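DUF411 domain-containing protein (Pseudomonas aeruginosa, PDB 6WIS) binds copper in a cysteine-bridged cluster of four copper ions and probably serves bacterial copper resistance. Local coordinates at residues Ile5-Trp19 and Cys54-Val68. Sequence-based numbering, arbitrary orientation.
Sequences IDVHRDANCGCCKDW and CHTGVIDGKFVEGHV. With CU (copper (II) ion), chain C; CU (copper (II) ion), chain E; CU (copper (II) ion), chain D; ZN (zinc ion), chain K.
W19 and H55 meet in an offset stack, ring centroids 3.9 Å apart and planes at 25°, where the first turns of helix 14-24 pack on antiparallel strands 4-9 and 55-59 beside the cysteine-bridged copper cluster. The thioredoxin-like start of the fold, strand, cysteine-bearing loop and helix, brings C13, C15 and C16 to the metals. This side is tightly packed: the tryptophan six-membered ring lies over the imidazole, with H55 NE2 3.2 Å from W19 CE3; G66 O approaches that same tryptophan face and receives a weak hydrogen bond from H55 NE2. At the indole edge, W19 NE1 donates to V68 O (2.9 Å), nearly in the ring plane but above the carbonyl plane, which helps fix the indole's rotation. V64 CG1 closes on the ring edge at CZ2. A chi1 of 65° carries the H55 ring to this face, and chi2 near -108° turns ND1 to a copper shared with C16 and C54. H67 NE2 completes a second copper with C15 SG and C54 SG, C13, C15 and C16 hold a third, and C15 joins M90 and M97 at the fourth; C54 and C16 thus each link two coppers and C15 three.

Between the strands, D6 pairs with V58 and H8 with T56 through two backbone bonds each, T56 N to H8 O being 2.7 Å. I5 CD1 reaches V64 CG2 on the buried side. The other face is looser: D6, H8 and V58 are partly exposed, though T56 is buried and helix 38-45 covers part of it through V41 and L45. H8 NE2 comes within 3.9 Å of V58 CG2. T56 O lies in plane at the ring edge, 3.2 Å from H8 CD2, while H8 ND1 binds zinc with H33 and E35.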
loop_
_atom_site.group_PDB
_atom_site.type_symbol
_atom_site.label_atom_id
_atom_site.label_comp_id
_atom_site.label_asym_id
_atom_site.label_seq_id
_atom_site.Cartn_x
_atom_site.Cartn_y
_atom_site.Cartn_z
ATOM N N ILE A 5 0.056 11.030 -3.304
ATOM C CA ILE A 5 -0.208 10.056 -2.243
ATOM C C ILE A 5 0.531 10.486 -0.975
ATOM O O ILE A 5 1.678 10.937 -1.032
ATOM C CB ILE A 5 0.165 8.616 -2.685
ATOM C CG1 ILE A 5 -0.245 7.577 -1.615
ATOM C CG2 ILE A 5 1.642 8.498 -3.081
ATOM C CD1 ILE A 5 -0.154 6.132 -2.103
ATOM N N ASP A 6 -0.136 10.389 0.173
ATOM C CA ASP A 6 0.498 10.689 1.456
ATOM C C ASP A 6 0.780 9.393 2.214
ATOM O O ASP A 6 -0.115 8.564 2.387
ATOM C CB ASP A 6 -0.365 11.615 2.316
ATOM C CG ASP A 6 0.402 12.166 3.528
ATOM O OD1 ASP A 6 1.549 12.674 3.345
ATOM O OD2 ASP A 6 -0.136 12.098 4.655
ATOM N N VAL A 7 2.018 9.219 2.662
ATOM C CA VAL A 7 2.478 7.951 3.226
ATOM C C VAL A 7 2.848 8.140 4.696
ATOM O O VAL A 7 3.668 9.008 5.038
ATOM C CB VAL A 7 3.660 7.383 2.432
ATOM C CG1 VAL A 7 4.123 6.049 3.045
ATOM C CG2 VAL A 7 3.238 7.191 0.957
ATOM N N HIS A 8 2.244 7.322 5.557
ATOM C CA HIS A 8 2.635 7.189 6.961
ATOM C C HIS A 8 3.441 5.904 7.070
ATOM O O HIS A 8 2.923 4.826 6.753
ATOM C CB HIS A 8 1.415 7.120 7.890
ATOM C CG HIS A 8 0.297 8.035 7.507
ATOM N ND1 HIS A 8 -0.030 9.159 8.238
ATOM C CD2 HIS A 8 -0.581 7.990 6.474
ATOM C CE1 HIS A 8 -1.053 9.771 7.669
ATOM N NE2 HIS A 8 -1.406 9.085 6.595
ATOM N N ARG A 9 4.705 6.003 7.491
ATOM C CA ARG A 9 5.581 4.838 7.431
ATOM C C ARG A 9 6.259 4.558 8.769
ATOM O O ARG A 9 6.517 5.464 9.566
ATOM C CB ARG A 9 6.641 4.994 6.329
ATOM C CG ARG A 9 7.539 6.222 6.472
ATOM C CD ARG A 9 8.653 6.215 5.428
ATOM N NE ARG A 9 9.342 7.493 5.334
ATOM C CZ ARG A 9 10.514 7.780 5.908
ATOM N NH1 ARG A 9 11.150 6.878 6.644
ATOM N NH2 ARG A 9 11.056 8.980 5.730
ATOM N N ASP A 10 6.546 3.274 8.988
ATOM C CA ASP A 10 7.265 2.813 10.172
ATOM C C ASP A 10 8.618 3.498 10.297
ATOM O O ASP A 10 9.294 3.776 9.298
ATOM C CB ASP A 10 7.467 1.309 10.096
ATOM C CG ASP A 10 6.273 0.539 10.605
ATOM O OD1 ASP A 10 5.298 1.185 11.052
ATOM O OD2 ASP A 10 6.311 -0.707 10.568
ATOM N N ALA A 11 9.008 3.793 11.531
ATOM C CA ALA A 11 10.350 4.327 11.746
ATOM C C ALA A 11 11.396 3.286 11.362
ATOM O O ALA A 11 11.193 2.083 11.556
ATOM C CB ALA A 11 10.543 4.746 13.213
ATOM N N ASN A 12 12.514 3.762 10.795
ATOM C CA ASN A 12 13.722 2.945 10.566
ATOM C C ASN A 12 13.453 1.770 9.630
ATOM O O ASN A 12 13.971 0.666 9.813
ATOM C CB ASN A 12 14.328 2.445 11.887
ATOM C CG ASN A 12 15.731 1.849 11.688
ATOM O OD1 ASN A 12 16.594 2.478 11.071
ATOM N ND2 ASN A 12 15.936 0.621 12.153
ATOM N N CYS A 13 12.619 1.998 8.619
ATOM C CA CYS A 13 12.196 0.951 7.695
ATOM C C CYS A 13 12.648 1.373 6.298
ATOM O O CYS A 13 12.139 2.353 5.743
ATOM C CB CYS A 13 10.681 0.743 7.769
ATOM S SG CYS A 13 10.064 -0.756 6.979
ATOM N N GLY A 14 13.630 0.658 5.755
ATOM C CA GLY A 14 14.244 1.021 4.490
ATOM C C GLY A 14 13.363 0.722 3.299
ATOM O O GLY A 14 13.344 1.507 2.342
ATOM N N CYS A 15 12.602 -0.384 3.366
ATOM C CA CYS A 15 11.745 -0.780 2.246
ATOM C C CYS A 15 10.650 0.249 1.964
ATOM O O CYS A 15 10.297 0.472 0.801
ATOM C CB CYS A 15 11.128 -2.154 2.522
ATOM S SG CYS A 15 10.462 -2.221 4.205
ATOM N N CYS A 16 10.090 0.880 3.009
ATOM C CA CYS A 16 9.091 1.929 2.794
ATOM C C CYS A 16 9.644 3.052 1.923
ATOM O O CYS A 16 8.955 3.550 1.028
ATOM C CB CYS A 16 8.604 2.526 4.124
ATOM S SG CYS A 16 8.121 1.364 5.440
ATOM N N LYS A 17 10.875 3.485 2.197
ATOM C CA LYS A 17 11.503 4.547 1.420
ATOM C C LYS A 17 11.777 4.113 -0.010
ATOM O O LYS A 17 11.675 4.927 -0.935
ATOM C CB LYS A 17 12.813 4.987 2.101
ATOM C CG LYS A 17 12.615 5.718 3.446
ATOM C CD LYS A 17 13.951 5.939 4.187
ATOM N N ASP A 18 12.128 2.838 -0.208
ATOM C CA ASP A 18 12.327 2.308 -1.553
ATOM C C ASP A 18 11.005 2.260 -2.315
ATOM O O ASP A 18 10.941 2.631 -3.493
ATOM C CB ASP A 18 12.970 0.905 -1.454
ATOM C CG ASP A 18 13.423 0.333 -2.816
ATOM O OD1 ASP A 18 13.630 1.073 -3.781
ATOM O OD2 ASP A 18 13.599 -0.884 -2.920
ATOM N N TRP A 19 9.935 1.806 -1.656
ATOM C CA TRP A 19 8.614 1.826 -2.291
ATOM C C TRP A 19 8.217 3.244 -2.714
ATOM O O TRP A 19 7.701 3.454 -3.821
ATOM C CB TRP A 19 7.595 1.236 -1.328
ATOM C CG TRP A 19 6.205 1.166 -1.802
ATOM C CD1 TRP A 19 5.694 0.288 -2.714
ATOM C CD2 TRP A 19 5.106 1.974 -1.353
ATOM N NE1 TRP A 19 4.329 0.506 -2.864
ATOM C CE2 TRP A 19 3.948 1.521 -2.023
ATOM C CE3 TRP A 19 4.986 3.025 -0.429
ATOM C CZ2 TRP A 19 2.686 2.085 -1.799
ATOM C CZ3 TRP A 19 3.723 3.588 -0.205
ATOM C CH2 TRP A 19 2.596 3.127 -0.894
ATOM N N CYS A 54 4.000 -2.394 6.843
ATOM C CA CYS A 54 4.986 -1.477 7.418
ATOM C C CYS A 54 4.699 -0.001 7.123
ATOM O O CYS A 54 5.369 0.884 7.683
ATOM C CB CYS A 54 6.369 -1.852 6.867
ATOM S SG CYS A 54 6.273 -2.079 5.050
ATOM N N HIS A 55 3.764 0.295 6.226
ATOM C CA HIS A 55 3.425 1.685 5.940
ATOM C C HIS A 55 1.982 1.741 5.447
ATOM O O HIS A 55 1.430 0.736 5.007
ATOM C CB HIS A 55 4.373 2.292 4.891
ATOM C CG HIS A 55 4.261 1.654 3.534
ATOM N ND1 HIS A 55 5.231 0.822 3.014
ATOM C CD2 HIS A 55 3.281 1.716 2.597
ATOM C CE1 HIS A 55 4.862 0.402 1.815
ATOM N NE2 HIS A 55 3.671 0.912 1.545
ATOM N N THR A 56 1.386 2.930 5.498
ATOM C CA THR A 56 0.009 3.134 5.052
ATOM C C THR A 56 -0.027 4.401 4.206
ATOM O O THR A 56 0.328 5.473 4.700
ATOM C CB THR A 56 -0.964 3.268 6.229
ATOM O OG1 THR A 56 -0.838 2.130 7.104
ATOM C CG2 THR A 56 -2.403 3.343 5.705
ATOM N N GLY A 57 -0.409 4.270 2.924
ATOM C CA GLY A 57 -0.597 5.420 2.057
ATOM C C GLY A 57 -2.067 5.813 1.974
ATOM O O GLY A 57 -2.944 5.000 2.264
ATOM N N VAL A 58 -2.332 7.071 1.607
ATOM C CA VAL A 58 -3.705 7.556 1.420
ATOM C C VAL A 58 -3.760 8.298 0.099
ATOM O O VAL A 58 -2.992 9.246 -0.121
ATOM C CB VAL A 58 -4.189 8.477 2.560
ATOM C CG1 VAL A 58 -5.698 8.777 2.377
ATOM C CG2 VAL A 58 -3.961 7.818 3.929
ATOM N N ILE A 59 -4.660 7.878 -0.785
ATOM C CA ILE A 59 -4.783 8.549 -2.075
ATOM C C ILE A 59 -6.265 8.720 -2.354
ATOM O O ILE A 59 -7.018 7.741 -2.323
ATOM C CB ILE A 59 -4.082 7.800 -3.232
ATOM C CG1 ILE A 59 -4.328 8.530 -4.567
ATOM C CG2 ILE A 59 -4.522 6.311 -3.325
ATOM C CD1 ILE A 59 -3.235 8.263 -5.627
ATOM N N ASP A 60 -6.688 9.968 -2.564
ATOM C CA ASP A 60 -8.065 10.290 -2.934
ATOM C C ASP A 60 -9.057 9.577 -2.021
ATOM O O ASP A 60 -10.086 9.061 -2.462
ATOM C CB ASP A 60 -8.316 9.970 -4.413
ATOM C CG ASP A 60 -7.452 10.831 -5.355
ATOM O OD1 ASP A 60 -7.404 12.080 -5.199
ATOM O OD2 ASP A 60 -6.801 10.252 -6.249
ATOM N N GLY A 61 -8.710 9.507 -0.732
ATOM C CA GLY A 61 -9.574 8.959 0.276
ATOM C C GLY A 61 -9.430 7.477 0.562
ATOM O O GLY A 61 -9.997 7.005 1.555
ATOM N N LYS A 62 -8.698 6.724 -0.258
ATOM C CA LYS A 62 -8.589 5.277 -0.091
ATOM C C LYS A 62 -7.215 4.920 0.467
ATOM O O LYS A 62 -6.227 5.615 0.197
ATOM C CB LYS A 62 -8.815 4.573 -1.425
ATOM C CG LYS A 62 -10.071 5.063 -2.162
ATOM C CD LYS A 62 -10.336 4.226 -3.403
ATOM C CE LYS A 62 -11.675 4.637 -4.055
ATOM N NZ LYS A 62 -11.968 3.659 -5.125
ATOM N N PHE A 63 -7.150 3.844 1.256
ATOM C CA PHE A 63 -5.876 3.458 1.864
ATOM C C PHE A 63 -5.113 2.478 0.974
ATOM O O PHE A 63 -5.696 1.703 0.215
ATOM C CB PHE A 63 -6.058 2.863 3.276
ATOM C CG PHE A 63 -6.780 1.525 3.330
ATOM C CD1 PHE A 63 -6.130 0.344 2.997
ATOM C CD2 PHE A 63 -8.087 1.457 3.803
ATOM C CE1 PHE A 63 -6.784 -0.862 3.073
ATOM C CE2 PHE A 63 -8.744 0.256 3.897
ATOM C CZ PHE A 63 -8.100 -0.906 3.534
ATOM N N VAL A 64 -3.790 2.525 1.088
ATOM C CA VAL A 64 -2.867 1.690 0.318
ATOM C C VAL A 64 -1.942 1.100 1.372
ATOM O O VAL A 64 -1.079 1.802 1.901
ATOM C CB VAL A 64 -2.075 2.492 -0.724
ATOM C CG1 VAL A 64 -1.063 1.587 -1.455
ATOM C CG2 VAL A 64 -3.046 3.204 -1.749
ATOM N N GLU A 65 -2.169 -0.152 1.744
ATOM C CA GLU A 65 -1.469 -0.767 2.863
ATOM C C GLU A 65 -0.327 -1.612 2.318
ATOM O O GLU A 65 -0.557 -2.573 1.580
ATOM C CB GLU A 65 -2.426 -1.621 3.699
ATOM C CG GLU A 65 -1.791 -2.230 4.948
ATOM C CD GLU A 65 -1.438 -1.182 6.003
ATOM O OE1 GLU A 65 -1.904 -0.036 5.842
ATOM O OE2 GLU A 65 -0.703 -1.497 6.989
ATOM N N GLY A 66 0.894 -1.245 2.657
ATOM C CA GLY A 66 2.009 -2.072 2.239
ATOM C C GLY A 66 2.488 -1.844 0.807
ATOM O O GLY A 66 2.226 -0.821 0.149
ATOM N N HIS A 67 3.243 -2.828 0.333
ATOM C CA HIS A 67 4.008 -2.706 -0.909
ATOM C C HIS A 67 3.144 -3.009 -2.141
ATOM O O HIS A 67 3.416 -3.918 -2.924
ATOM C CB HIS A 67 5.235 -3.605 -0.811
ATOM C CG HIS A 67 6.248 -3.104 0.176
ATOM N ND1 HIS A 67 7.296 -2.285 -0.188
ATOM C CD2 HIS A 67 6.336 -3.248 1.517
ATOM C CE1 HIS A 67 7.992 -1.954 0.885
ATOM N NE2 HIS A 67 7.431 -2.521 1.937
ATOM N N VAL A 68 2.091 -2.205 -2.307
ATOM C CA VAL A 68 1.196 -2.323 -3.474
ATOM C C VAL A 68 1.895 -1.762 -4.709
ATOM O O VAL A 68 2.397 -0.624 -4.665
ATOM C CB VAL A 68 -0.115 -1.574 -3.226
ATOM C CG1 VAL A 68 -1.050 -1.755 -4.440
ATOM C CG2 VAL A 68 -0.821 -2.037 -1.908
HETATM CU CU CU C . 6.683 0.063 4.465
HETATM CU CU CU E . 9.710 -0.097 4.845
HETATM CU CU CU D . 8.230 -2.257 3.869
HETATM ZN ZN ZN K . 0.985 9.795 9.950
#